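Local structure of protein ACDH-11, isoform b (Caenorhabditis elegans, 4Y9J) at residues Pro77-Gln82 with Ile269-Leu274; Gly187-Glu192 with Asp230-Leu235; Lys221-Ala226 with Leu283-Leu288. The protein belongs to the acyl-CoA dehydrogenase family and binds flavin-adenine dinucleotide in an assembly of four subunits. One frame throughout, in Å; residues are numbered along the deposited sequence. Where two conformers were deposited one is given.

Contact 1. Residues Pro77-Gln82 with Ile269-Leu274; sequences PRLEHQ and IQMVRL
Leu-79 packs against Met-271 and Leu-274 where strand 78-80 passes strand 269-274. The strands run roughly antiparallel, at 148°, but their axes stay 7.2 Å apart at closest. No beta bridge joins them, and side chains fill the gap.

Leu-79 can be followed outward. Its CB lies 3.8 Å from Leu-274 CG. CG is placed anti to the backbone N (chi1 170°), and this sets the branch so that both methyls lie against Met-271. CD1 comes 4.0 Å from Met-271 SD. CD2 rests 3.8 Å from Met-271 CB and 3.6 Å from the carbonyl Met-271 O. The Met-271 chain is extended beyond CG and slants across the leucine. On the other flank, Leu-274 CD1 reaches Pro-77 O at 3.7 Å.

The His-81 ring meets the backbone edge-on. CE1 stands 2.9 Å from Met-271 O and 3.0 Å from Val-272 O, and Val-272 O lies in the ring plane.

This is interdomain packing near the surface: a hairpin strand of the N-terminal region lies on the edge of the middle-domain sheet. Val-272 also packs on Gln-82 of the second subunit, and Arg-78 forms a salt bridge with Glu-75 of the third subunit. Strand 78-80 follows helix 44-74 and pairs with strand 88-93, while strand 269-274 pairs with strand 285-298.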
loop_
_atom_site.group_PDB
_atom_site.type_symbol
_atom_site.label_atom_id
_atom_site.label_comp_id
_atom_site.label_asym_id
_atom_site.label_seq_id
_atom_site.Cartn_x
_atom_site.Cartn_y
_atom_site.Cartn_z
ATOM N N PRO B 77 10.255 4.314 -5.943
ATOM C CA PRO B 77 11.187 3.194 -5.867
ATOM C C PRO B 77 10.965 2.319 -4.646
ATOM O O PRO B 77 10.561 2.831 -3.580
ATOM C CB PRO B 77 12.565 3.865 -5.732
ATOM C CG PRO B 77 12.336 5.279 -5.895
ATOM C CD PRO B 77 10.930 5.620 -5.960
ATOM N N ARG B 78 11.306 1.061 -4.782
ATOM C CA ARG B 78 11.246 0.103 -3.697
ATOM C C ARG B 78 12.500 -0.711 -3.680
ATOM O O ARG B 78 13.242 -0.784 -4.674
ATOM C CB ARG B 78 10.025 -0.862 -3.861
ATOM C CG ARG B 78 8.707 -0.129 -3.946
ATOM C CD ARG B 78 7.482 -1.075 -4.124
ATOM N NE ARG B 78 7.121 -1.398 -5.518
ATOM C CZ ARG B 78 7.325 -2.595 -6.068
ATOM N NH1 ARG B 78 7.952 -3.556 -5.386
ATOM N NH2 ARG B 78 6.916 -2.846 -7.312
ATOM N N LEU B 79 12.791 -1.283 -2.518
ATOM C CA LEU B 79 13.982 -2.082 -2.242
ATOM C C LEU B 79 13.589 -3.423 -1.659
ATOM O O LEU B 79 12.758 -3.472 -0.719
ATOM C CB LEU B 79 14.906 -1.337 -1.271
ATOM C CG LEU B 79 16.062 -2.114 -0.712
ATOM C CD1 LEU B 79 17.012 -2.501 -1.847
ATOM C CD2 LEU B 79 16.796 -1.355 0.422
ATOM N N GLU B 80 14.090 -4.512 -2.222
ATOM C CA GLU B 80 13.940 -5.852 -1.650
ATOM C C GLU B 80 15.246 -6.419 -1.309
ATOM O O GLU B 80 16.079 -6.644 -2.185
ATOM C CB GLU B 80 13.263 -6.789 -2.628
ATOM C CG GLU B 80 11.847 -6.354 -2.929
ATOM C CD GLU B 80 11.111 -7.169 -3.997
ATOM O OE1 GLU B 80 11.669 -8.114 -4.595
ATOM O OE2 GLU B 80 9.948 -6.798 -4.260
ATOM N N HIS B 81 15.446 -6.665 -0.027
ATOM C CA HIS B 81 16.708 -7.160 0.460
ATOM C C HIS B 81 17.021 -8.532 -0.072
ATOM O O HIS B 81 18.159 -8.762 -0.474
ATOM C CB HIS B 81 16.772 -7.244 1.999
ATOM C CG HIS B 81 16.789 -5.908 2.707
ATOM N ND1 HIS B 81 17.489 -4.802 2.251
ATOM C CD2 HIS B 81 16.231 -5.530 3.888
ATOM C CE1 HIS B 81 17.332 -3.792 3.093
ATOM N NE2 HIS B 81 16.557 -4.199 4.084
ATOM N N GLN B 82 16.057 -9.442 0.049
ATOM C CA GLN B 82 16.247 -10.849 -0.227
ATOM C C GLN B 82 15.357 -11.250 -1.411
ATOM O O GLN B 82 14.324 -10.612 -1.684
ATOM C CB GLN B 82 15.795 -11.732 0.995
ATOM C CG GLN B 82 15.938 -11.101 2.405
ATOM C CD GLN B 82 17.368 -10.834 2.843
ATOM O OE1 GLN B 82 17.674 -9.894 3.661
ATOM N NE2 GLN B 82 18.258 -11.586 2.280
ATOM N N ILE B 269 28.594 -3.671 -1.153
ATOM C CA ILE B 269 27.660 -2.721 -0.652
ATOM C C ILE B 269 26.351 -3.434 -0.371
ATOM O O ILE B 269 25.974 -4.320 -1.112
ATOM C CB ILE B 269 27.350 -1.630 -1.720
ATOM C CG1 ILE B 269 28.578 -0.748 -1.956
ATOM C CG2 ILE B 269 26.121 -0.796 -1.414
ATOM C CD1 ILE B 269 28.536 -0.093 -3.342
ATOM N N GLN B 270 25.696 -3.050 0.714
ATOM C CA GLN B 270 24.336 -3.488 1.013
ATOM C C GLN B 270 23.503 -2.269 1.229
ATOM O O GLN B 270 23.983 -1.247 1.847
ATOM C CB GLN B 270 24.276 -4.367 2.283
ATOM C CG GLN B 270 24.621 -5.816 2.012
ATOM C CD GLN B 270 24.420 -6.670 3.260
ATOM O OE1 GLN B 270 24.008 -6.175 4.269
ATOM N NE2 GLN B 270 24.773 -7.882 3.184
ATOM N N MET B 271 22.296 -2.277 0.705
ATOM C CA MET B 271 21.431 -1.164 0.912
ATOM C C MET B 271 20.585 -1.465 2.151
ATOM O O MET B 271 19.727 -2.384 2.173
ATOM C CB MET B 271 20.546 -0.943 -0.287
ATOM C CG MET B 271 21.241 -0.725 -1.642
ATOM S SD MET B 271 20.056 -0.131 -2.893
ATOM C CE MET B 271 21.113 -0.352 -4.309
ATOM N N VAL B 272 20.782 -0.697 3.183
ATOM C CA VAL B 272 20.108 -0.963 4.444
ATOM C C VAL B 272 18.631 -0.659 4.343
ATOM O O VAL B 272 17.833 -1.455 4.841
ATOM C CB VAL B 272 20.782 -0.185 5.616
ATOM C CG1 VAL B 272 20.050 -0.445 6.933
ATOM C CG2 VAL B 272 22.229 -0.599 5.754
ATOM N N ARG B 273 18.262 0.497 3.797
ATOM C CA ARG B 273 16.901 0.916 3.551
ATOM C C ARG B 273 16.841 2.062 2.581
ATOM O O ARG B 273 17.861 2.696 2.328
ATOM C CB ARG B 273 16.198 1.334 4.884
ATOM C CG ARG B 273 16.876 2.556 5.443
ATOM C CD ARG B 273 16.572 2.807 6.901
ATOM N NE ARG B 273 15.284 3.310 7.005
ATOM C CZ ARG B 273 14.972 4.581 7.261
ATOM N NH1 ARG B 273 15.872 5.471 7.461
ATOM N NH2 ARG B 273 13.697 4.915 7.364
ATOM N N LEU B 274 15.673 2.315 2.002
ATOM C CA LEU B 274 15.423 3.542 1.326
ATOM C C LEU B 274 14.884 4.567 2.327
ATOM O O LEU B 274 14.100 4.171 3.237
ATOM C CB LEU B 274 14.472 3.430 0.154
ATOM C CG LEU B 274 14.960 2.490 -0.946
ATOM C CD1 LEU B 274 13.896 2.438 -2.056
ATOM C CD2 LEU B 274 16.337 2.842 -1.432
#

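Contact 2. Residues Gly187-Glu192 with Asp230-Leu235; sequences GQWMTE and DVALTL. With FAD (flavin-adenine dinucleotide), chain E.
Gly-187 and Gln-188 pair in parallel with Ala-232 and Leu-233 in the beta-sheet middle domain of the acyl-CoA dehydrogenase fold. Gly-187 N donates to Val-231 O at 2.8 Å. Leu-233 N returns a longer bond to Gly-187 O, 3.2 Å, from above the carbonyl plane. Trp-189 N donates to Leu-233 O.

Thr-234 OG1 is set anti to its own backbone N (chi1 -168°) and gives a 2.6 Å bond to a lone pair of Trp-189 O. Lys-221 NZ bonds to both of these oxygens and forms a salt bridge with Glu-192 OE2. Leu-235 N is buried without a partner in the model.

Residues 188-191 grip the flavin pyrimidine edge. Gln-188 O accepts from FAD N3 at 2.8 Å, while Gln-188 NE2 is hydrogen-bonded to Glu-446 OE1. FAD O2 takes two donors, Met-190 N and Thr-191 N, each at 2.9 Å. Thr-191 OG1 donates to FAD N1 at 2.8 Å. Donors at N1 and O2 would probably draw electron density to this end of the ring.

The Trp-189 side chain lies on the face with Ala-232 and Thr-234, opposite Gln-188 and Leu-233. Ala-232 CB sits over its six-membered ring, a CH-pi contact 3.8 Å from the centroid.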
loop_
_atom_site.group_PDB
_atom_site.type_symbol
_atom_site.label_atom_id
_atom_site.label_comp_id
_atom_site.label_asym_id
_atom_site.label_seq_id
_atom_site.Cartn_x
_atom_site.Cartn_y
_atom_site.Cartn_z
ATOM N N GLY B 187 26.840 9.022 -8.487
ATOM C CA GLY B 187 26.442 9.525 -7.163
ATOM C C GLY B 187 27.598 10.167 -6.429
ATOM O O GLY B 187 28.691 10.289 -6.981
ATOM N N GLN B 188 27.323 10.646 -5.223
ATOM C CA GLN B 188 28.247 11.456 -4.433
ATOM C C GLN B 188 27.903 11.025 -3.001
ATOM O O GLN B 188 26.814 11.330 -2.519
ATOM C CB GLN B 188 27.913 12.954 -4.668
ATOM C CG GLN B 188 28.590 14.017 -3.724
ATOM C CD GLN B 188 27.985 15.426 -3.846
ATOM O OE1 GLN B 188 26.977 15.636 -4.524
ATOM N NE2 GLN B 188 28.562 16.397 -3.107
ATOM N N TRP B 189 28.825 10.334 -2.327
ATOM C CA TRP B 189 28.528 9.749 -0.982
ATOM C C TRP B 189 29.420 10.359 0.116
ATOM O O TRP B 189 30.460 9.828 0.492
ATOM C CB TRP B 189 28.693 8.233 -0.965
ATOM C CG TRP B 189 27.911 7.459 -1.998
ATOM C CD1 TRP B 189 26.854 7.872 -2.744
ATOM C CD2 TRP B 189 28.159 6.107 -2.382
ATOM N NE1 TRP B 189 26.432 6.855 -3.586
ATOM C CE2 TRP B 189 27.225 5.775 -3.397
ATOM C CE3 TRP B 189 29.089 5.156 -1.987
ATOM C CZ2 TRP B 189 27.177 4.550 -3.971
ATOM C CZ3 TRP B 189 29.064 3.941 -2.575
ATOM C CH2 TRP B 189 28.114 3.645 -3.567
ATOM N N MET B 190 28.975 11.476 0.649
ATOM C CA MET B 190 29.662 12.212 1.674
ATOM C C MET B 190 29.102 12.094 3.074
ATOM O O MET B 190 29.866 11.911 4.088
ATOM C CB MET B 190 29.696 13.703 1.309
ATOM C CG MET B 190 30.697 13.974 0.218
ATOM S SD MET B 190 30.704 15.690 -0.405
ATOM C CE MET B 190 31.191 16.607 1.069
ATOM N N THR B 191 27.793 12.233 3.144
ATOM C CA THR B 191 27.068 12.369 4.382
ATOM C C THR B 191 27.061 11.091 5.174
ATOM O O THR B 191 26.752 10.015 4.639
ATOM C CB THR B 191 25.684 12.902 4.177
ATOM O OG1 THR B 191 25.724 14.158 3.520
ATOM C CG2 THR B 191 24.941 13.007 5.517
ATOM N N GLU B 192 27.418 11.203 6.454
ATOM C CA GLU B 192 27.377 10.053 7.351
ATOM C C GLU B 192 26.539 10.385 8.604
ATOM O O GLU B 192 26.169 11.535 8.797
ATOM C CB GLU B 192 28.777 9.596 7.679
ATOM C CG GLU B 192 29.597 9.216 6.412
ATOM C CD GLU B 192 30.763 8.323 6.644
ATOM O OE1 GLU B 192 30.981 7.816 7.785
ATOM O OE2 GLU B 192 31.562 8.152 5.664
ATOM N N ASP B 230 25.835 4.457 -11.935
ATOM C CA ASP B 230 26.860 3.506 -12.306
ATOM C C ASP B 230 28.128 3.619 -11.495
ATOM O O ASP B 230 28.822 2.615 -11.289
ATOM C CB ASP B 230 27.133 3.656 -13.800
ATOM C CG ASP B 230 25.848 3.606 -14.588
ATOM O OD1 ASP B 230 25.416 2.466 -14.806
ATOM O OD2 ASP B 230 25.229 4.700 -14.878
ATOM N N VAL B 231 28.470 4.839 -11.090
ATOM C CA VAL B 231 29.665 5.123 -10.295
ATOM C C VAL B 231 29.314 6.118 -9.202
ATOM O O VAL B 231 28.253 6.741 -9.205
ATOM C CB VAL B 231 30.825 5.705 -11.136
ATOM C CG1 VAL B 231 31.331 4.704 -12.148
ATOM C CG2 VAL B 231 30.413 7.014 -11.786
ATOM N N ALA B 232 30.249 6.289 -8.281
ATOM C CA ALA B 232 30.122 7.263 -7.237
ATOM C C ALA B 232 31.479 7.747 -6.793
ATOM O O ALA B 232 32.447 7.025 -6.833
ATOM C CB ALA B 232 29.358 6.678 -6.055
ATOM N N LEU B 233 31.497 8.986 -6.368
ATOM C CA LEU B 233 32.630 9.575 -5.683
ATOM C C LEU B 233 32.330 9.551 -4.216
ATOM O O LEU B 233 31.205 9.890 -3.815
ATOM C CB LEU B 233 32.826 10.985 -6.179
ATOM C CG LEU B 233 33.334 11.078 -7.664
ATOM C CD1 LEU B 233 33.471 12.515 -8.115
ATOM C CD2 LEU B 233 34.721 10.543 -7.702
ATOM N N THR B 234 33.338 9.216 -3.407
ATOM C CA THR B 234 33.166 9.239 -1.966
ATOM C C THR B 234 34.460 9.540 -1.245
ATOM O O THR B 234 35.514 9.579 -1.866
ATOM C CB THR B 234 32.576 7.869 -1.482
ATOM O OG1 THR B 234 32.131 7.945 -0.110
ATOM C CG2 THR B 234 33.524 6.778 -1.684
ATOM N N LEU B 235 34.360 9.851 0.051
ATOM C CA LEU B 235 35.515 10.179 0.897
ATOM C C LEU B 235 35.667 9.068 1.873
ATOM O O LEU B 235 34.643 8.535 2.297
ATOM C CB LEU B 235 35.202 11.424 1.696
ATOM C CG LEU B 235 34.995 12.656 0.823
ATOM C CD1 LEU B 235 34.588 13.823 1.731
ATOM C CD2 LEU B 235 36.247 13.039 0.011
HETATM P PA FAD E . 23.520 18.892 10.226
HETATM O O1A FAD E . 24.856 19.524 9.836
HETATM O O2A FAD E . 23.516 17.891 11.394
HETATM O O5B FAD E . 22.507 20.036 10.752
HETATM C C5B FAD E . 22.203 21.131 9.896
HETATM C C4B FAD E . 21.926 22.319 10.775
HETATM O O4B FAD E . 23.142 22.528 11.526
HETATM C C3B FAD E . 21.588 23.566 10.024
HETATM O O3B FAD E . 20.910 24.562 10.879
HETATM C C2B FAD E . 22.989 24.117 9.837
HETATM O O2B FAD E . 22.974 25.523 9.540
HETATM C C1B FAD E . 23.608 23.826 11.225
HETATM N N9A FAD E . 25.081 23.915 11.200
HETATM C C8A FAD E . 25.953 22.971 10.726
HETATM N N7A FAD E . 27.231 23.443 10.812
HETATM C C5A FAD E . 27.181 24.681 11.394
HETATM C C6A FAD E . 28.158 25.704 11.776
HETATM N N6A FAD E . 29.489 25.479 11.588
HETATM N N1A FAD E . 27.672 26.843 12.328
HETATM C C2A FAD E . 26.362 27.063 12.492
HETATM N N3A FAD E . 25.416 26.179 12.176
HETATM C C4A FAD E . 25.770 24.990 11.635
HETATM N N1 FAD E . 24.381 13.565 1.102
HETATM C C2 FAD E . 25.232 12.839 0.316
HETATM O O2 FAD E . 26.457 12.886 0.601
HETATM N N3 FAD E . 24.878 12.210 -0.753
HETATM C C4 FAD E . 23.651 12.099 -1.206
HETATM O O4 FAD E . 23.383 11.467 -2.203
HETATM C C4X FAD E . 22.628 12.847 -0.390
HETATM N N5 FAD E . 21.276 12.666 -0.734
HETATM C C5X FAD E . 20.409 13.399 0.122
HETATM C C6 FAD E . 19.030 13.298 -0.233
HETATM C C7 FAD E . 18.080 14.030 0.555
HETATM C C7M FAD E . 16.659 13.916 0.105
HETATM C C8 FAD E . 18.550 14.761 1.714
HETATM C C8M FAD E . 17.534 15.520 2.583
HETATM C C9 FAD E . 19.890 14.861 2.070
HETATM C C9A FAD E . 20.861 14.150 1.290
HETATM N N10 FAD E . 22.179 14.202 1.650
HETATM C C10 FAD E . 23.084 13.506 0.811
HETATM C "C1'" FAD E . 22.614 14.845 2.837
HETATM C "C2'" FAD E . 22.754 16.372 2.887
HETATM O "O2'" FAD E . 23.915 16.833 2.223
HETATM C "C3'" FAD E . 22.796 16.796 4.352
HETATM O "O3'" FAD E . 21.520 16.482 4.853
HETATM C "C4'" FAD E . 23.127 18.270 4.492
HETATM O "O4'" FAD E . 24.430 18.568 3.987
HETATM C "C5'" FAD E . 22.987 18.726 5.949
HETATM O "O5'" FAD E . 23.900 17.931 6.812
HETATM P P FAD E . 23.206 17.062 8.047
HETATM O O1P FAD E . 22.046 16.341 7.486
HETATM O O2P FAD E . 24.322 16.330 8.750
HETATM O O3P FAD E . 22.681 18.260 9.031
#

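Contact 3. Residues Lys221-Ala226 with Leu283-Leu288; sequences KWFSSA and LPTAEL. With FAD (flavin-adenine dinucleotide), chain E.
Ser-225 and Thr-285 face each other with both hydroxyls anti to the carbonyl carbon (chi1 -69° and -58°). This brings the two oxygens together beside the flavin. Thr-285 OG1 donates to Ser-225 OG at 2.8 Å, and Ser-225 OG donates to FAD N5 at 2.7 Å. Ser-225 N adds a straight bond to FAD O4, 2.7 Å long. Thr-285 OG1 is in turn bonded to Lys-277 NZ, a second-shell group that helps to fix the pair.

Phe-223 leans across N10 and C9A onto the benzenoid ring of the flavin, with CD2 3.4 Å from FAD C9A. Trp-222 and Glu-287 lie alongside each other and point the same way, ring and carboxylate 48° apart; Trp-222 CZ3 comes 3.3 Å from Glu-287 OE2. The carboxylate is held by Tyr-220, Arg-273 and Lys-275.

Ser-224 OG is buried against Leu-288 CD1, 3.4 Å away, and has no polar partner in the model.

Paired backbone bonds join Lys-221 with Leu-288 and Ser-224 with Ala-286. The register shifts by one between them. This is an antiparallel beta bulge in the middle-domain sheet, placed where the strand meets the flavin ring in this acyl-CoA dehydrogenase fold.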
loop_
_atom_site.group_PDB
_atom_site.type_symbol
_atom_site.label_atom_id
_atom_site.label_comp_id
_atom_site.label_asym_id
_atom_site.label_seq_id
_atom_site.Cartn_x
_atom_site.Cartn_y
_atom_site.Cartn_z
ATOM N N LYS B 221 27.224 4.929 4.700
ATOM C CA LYS B 221 26.836 6.160 4.026
ATOM C C LYS B 221 25.364 6.414 4.352
ATOM O O LYS B 221 24.482 5.619 4.055
ATOM C CB LYS B 221 27.105 6.042 2.548
ATOM C CG LYS B 221 28.565 5.828 2.260
ATOM C CD LYS B 221 29.438 7.023 2.741
ATOM C CE LYS B 221 30.908 6.749 2.562
ATOM N NZ LYS B 221 31.688 7.996 2.796
ATOM N N TRP B 222 25.100 7.533 4.991
ATOM C CA TRP B 222 23.803 7.795 5.623
ATOM C C TRP B 222 22.761 8.318 4.676
ATOM O O TRP B 222 21.584 8.103 4.943
ATOM C CB TRP B 222 24.030 8.760 6.797
ATOM C CG TRP B 222 22.888 9.210 7.619
ATOM C CD1 TRP B 222 22.684 10.518 8.023
ATOM C CD2 TRP B 222 21.941 8.419 8.331
ATOM N NE1 TRP B 222 21.581 10.599 8.833
ATOM C CE2 TRP B 222 21.120 9.319 9.072
ATOM C CE3 TRP B 222 21.711 7.037 8.459
ATOM C CZ2 TRP B 222 20.066 8.870 9.866
ATOM C CZ3 TRP B 222 20.647 6.593 9.237
ATOM C CH2 TRP B 222 19.829 7.511 9.921
ATOM N N PHE B 223 23.169 9.065 3.646
ATOM C CA PHE B 223 22.296 9.483 2.553
ATOM C C PHE B 223 23.066 9.222 1.270
ATOM O O PHE B 223 24.108 9.870 1.061
ATOM C CB PHE B 223 21.928 10.986 2.512
ATOM C CG PHE B 223 20.909 11.415 3.558
ATOM C CD1 PHE B 223 21.247 11.470 4.912
ATOM C CD2 PHE B 223 19.590 11.670 3.203
ATOM C CE1 PHE B 223 20.259 11.849 5.870
ATOM C CE2 PHE B 223 18.635 12.025 4.163
ATOM C CZ PHE B 223 18.984 12.101 5.478
ATOM N N SER B 224 22.520 8.343 0.421
ATOM C CA SER B 224 23.128 8.078 -0.922
ATOM C C SER B 224 22.044 8.090 -1.968
ATOM O O SER B 224 21.324 7.095 -2.138
ATOM C CB SER B 224 23.795 6.697 -0.887
ATOM O OG SER B 224 24.865 6.699 -0.019
ATOM N N SER B 225 21.863 9.221 -2.606
ATOM C CA SER B 225 20.885 9.403 -3.635
ATOM C C SER B 225 21.303 8.831 -4.995
ATOM O O SER B 225 22.468 8.753 -5.316
ATOM C CB SER B 225 20.551 10.888 -3.765
ATOM O OG SER B 225 19.842 11.341 -2.639
ATOM N N ALA B 226 20.298 8.378 -5.760
ATOM C CA ALA B 226 20.477 7.804 -7.102
ATOM C C ALA B 226 21.369 6.604 -7.037
ATOM O O ALA B 226 22.369 6.487 -7.771
ATOM C CB ALA B 226 21.020 8.845 -8.077
ATOM N N LEU B 283 13.104 9.863 -6.366
ATOM C CA LEU B 283 14.537 9.558 -6.331
ATOM C C LEU B 283 14.868 8.436 -5.333
ATOM O O LEU B 283 14.498 8.536 -4.166
ATOM C CB LEU B 283 15.248 10.866 -5.942
ATOM C CG LEU B 283 16.701 10.786 -5.592
ATOM C CD1 LEU B 283 17.512 10.617 -6.852
ATOM C CD2 LEU B 283 17.107 12.120 -4.967
ATOM N N PRO B 284 15.627 7.407 -5.740
ATOM C CA PRO B 284 15.928 6.434 -4.692
ATOM C C PRO B 284 17.090 6.905 -3.835
ATOM O O PRO B 284 18.175 7.130 -4.380
ATOM C CB PRO B 284 16.330 5.208 -5.462
ATOM C CG PRO B 284 16.604 5.685 -6.837
ATOM C CD PRO B 284 15.891 6.911 -7.083
ATOM N N THR B 285 16.858 7.149 -2.585
ATOM C CA THR B 285 17.934 7.559 -1.674
ATOM C C THR B 285 18.039 6.485 -0.627
ATOM O O THR B 285 17.081 6.179 0.089
ATOM C CB THR B 285 17.654 8.957 -1.053
ATOM O OG1 THR B 285 17.507 9.964 -2.070
ATOM C CG2 THR B 285 18.705 9.340 -0.027
ATOM N N ALA B 286 19.225 5.899 -0.491
ATOM C CA ALA B 286 19.455 4.789 0.423
ATOM C C ALA B 286 20.432 5.092 1.500
ATOM O O ALA B 286 21.236 6.055 1.423
ATOM C CB ALA B 286 19.983 3.587 -0.402
ATOM N N GLU B 287 20.437 4.253 2.512
ATOM C CA GLU B 287 21.573 4.120 3.401
ATOM C C GLU B 287 22.389 2.916 2.930
ATOM O O GLU B 287 21.823 1.837 2.686
ATOM C CB GLU B 287 21.139 3.874 4.837
ATOM C CG GLU B 287 20.230 4.983 5.368
ATOM C CD GLU B 287 19.578 4.705 6.708
ATOM O OE1 GLU B 287 20.038 3.785 7.458
ATOM O OE2 GLU B 287 18.592 5.462 6.973
ATOM N N LEU B 288 23.681 3.089 2.870
ATOM C CA LEU B 288 24.622 2.063 2.369
ATOM C C LEU B 288 25.567 1.607 3.417
ATOM O O LEU B 288 26.294 2.420 4.031
ATOM C CB LEU B 288 25.407 2.552 1.128
ATOM C CG LEU B 288 24.572 3.072 -0.044
ATOM C CD1 LEU B 288 25.573 3.547 -1.099
ATOM C CD2 LEU B 288 23.590 2.096 -0.560
HETATM P PA FAD E . 23.520 18.892 10.226
HETATM O O1A FAD E . 24.856 19.524 9.836
HETATM O O2A FAD E . 23.516 17.891 11.394
HETATM O O5B FAD E . 22.507 20.036 10.752
HETATM C C5B FAD E . 22.203 21.131 9.896
HETATM C C4B FAD E . 21.926 22.319 10.775
HETATM O O4B FAD E . 23.142 22.528 11.526
HETATM C C3B FAD E . 21.588 23.566 10.024
HETATM O O3B FAD E . 20.910 24.562 10.879
HETATM C C2B FAD E . 22.989 24.117 9.837
HETATM O O2B FAD E . 22.974 25.523 9.540
HETATM C C1B FAD E . 23.608 23.826 11.225
HETATM N N9A FAD E . 25.081 23.915 11.200
HETATM C C8A FAD E . 25.953 22.971 10.726
HETATM N N7A FAD E . 27.231 23.443 10.812
HETATM C C5A FAD E . 27.181 24.681 11.394
HETATM C C6A FAD E . 28.158 25.704 11.776
HETATM N N6A FAD E . 29.489 25.479 11.588
HETATM N N1A FAD E . 27.672 26.843 12.328
HETATM C C2A FAD E . 26.362 27.063 12.492
HETATM N N3A FAD E . 25.416 26.179 12.176
HETATM C C4A FAD E . 25.770 24.990 11.635
HETATM N N1 FAD E . 24.381 13.565 1.102
HETATM C C2 FAD E . 25.232 12.839 0.316
HETATM O O2 FAD E . 26.457 12.886 0.601
HETATM N N3 FAD E . 24.878 12.210 -0.753
HETATM C C4 FAD E . 23.651 12.099 -1.206
HETATM O O4 FAD E . 23.383 11.467 -2.203
HETATM C C4X FAD E . 22.628 12.847 -0.390
HETATM N N5 FAD E . 21.276 12.666 -0.734
HETATM C C5X FAD E . 20.409 13.399 0.122
HETATM C C6 FAD E . 19.030 13.298 -0.233
HETATM C C7 FAD E . 18.080 14.030 0.555
HETATM C C7M FAD E . 16.659 13.916 0.105
HETATM C C8 FAD E . 18.550 14.761 1.714
HETATM C C8M FAD E . 17.534 15.520 2.583
HETATM C C9 FAD E . 19.890 14.861 2.070
HETATM C C9A FAD E . 20.861 14.150 1.290
HETATM N N10 FAD E . 22.179 14.202 1.650
HETATM C C10 FAD E . 23.084 13.506 0.811
HETATM C "C1'" FAD E . 22.614 14.845 2.837
HETATM C "C2'" FAD E . 22.754 16.372 2.887
HETATM O "O2'" FAD E . 23.915 16.833 2.223
HETATM C "C3'" FAD E . 22.796 16.796 4.352
HETATM O "O3'" FAD E . 21.520 16.482 4.853
HETATM C "C4'" FAD E . 23.127 18.270 4.492
HETATM O "O4'" FAD E . 24.430 18.568 3.987
HETATM C "C5'" FAD E . 22.987 18.726 5.949
HETATM O "O5'" FAD E . 23.900 17.931 6.812
HETATM P P FAD E . 23.206 17.062 8.047
HETATM O O1P FAD E . 22.046 16.341 7.486
HETATM O O2P FAD E . 24.322 16.330 8.750
HETATM O O3P FAD E . 22.681 18.260 9.031
#

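From the N terminus, residues 77-82 come first and meet 269-274 much later, so contact 1 closes the longest loop. Contact 2 is nested inside it, joining 187-192 to 230-235. Contact 3 starts at 221-226, within the loop of contact 2, and closes at 283-288, beyond contact 1. It therefore crosses both. Contacts 2 and 3 are internal to the middle-domain sheet and share the FAD, while contact 1 brings the 78-80 hairpin strand onto that sheet. Their centres lie about 9 Å apart for contacts 2 and 3, and about 10 Å for 1 and 3. Ile-269 CD1 packs on Trp-189 CH2 at 3.8 Å, linking contacts 1 and 2.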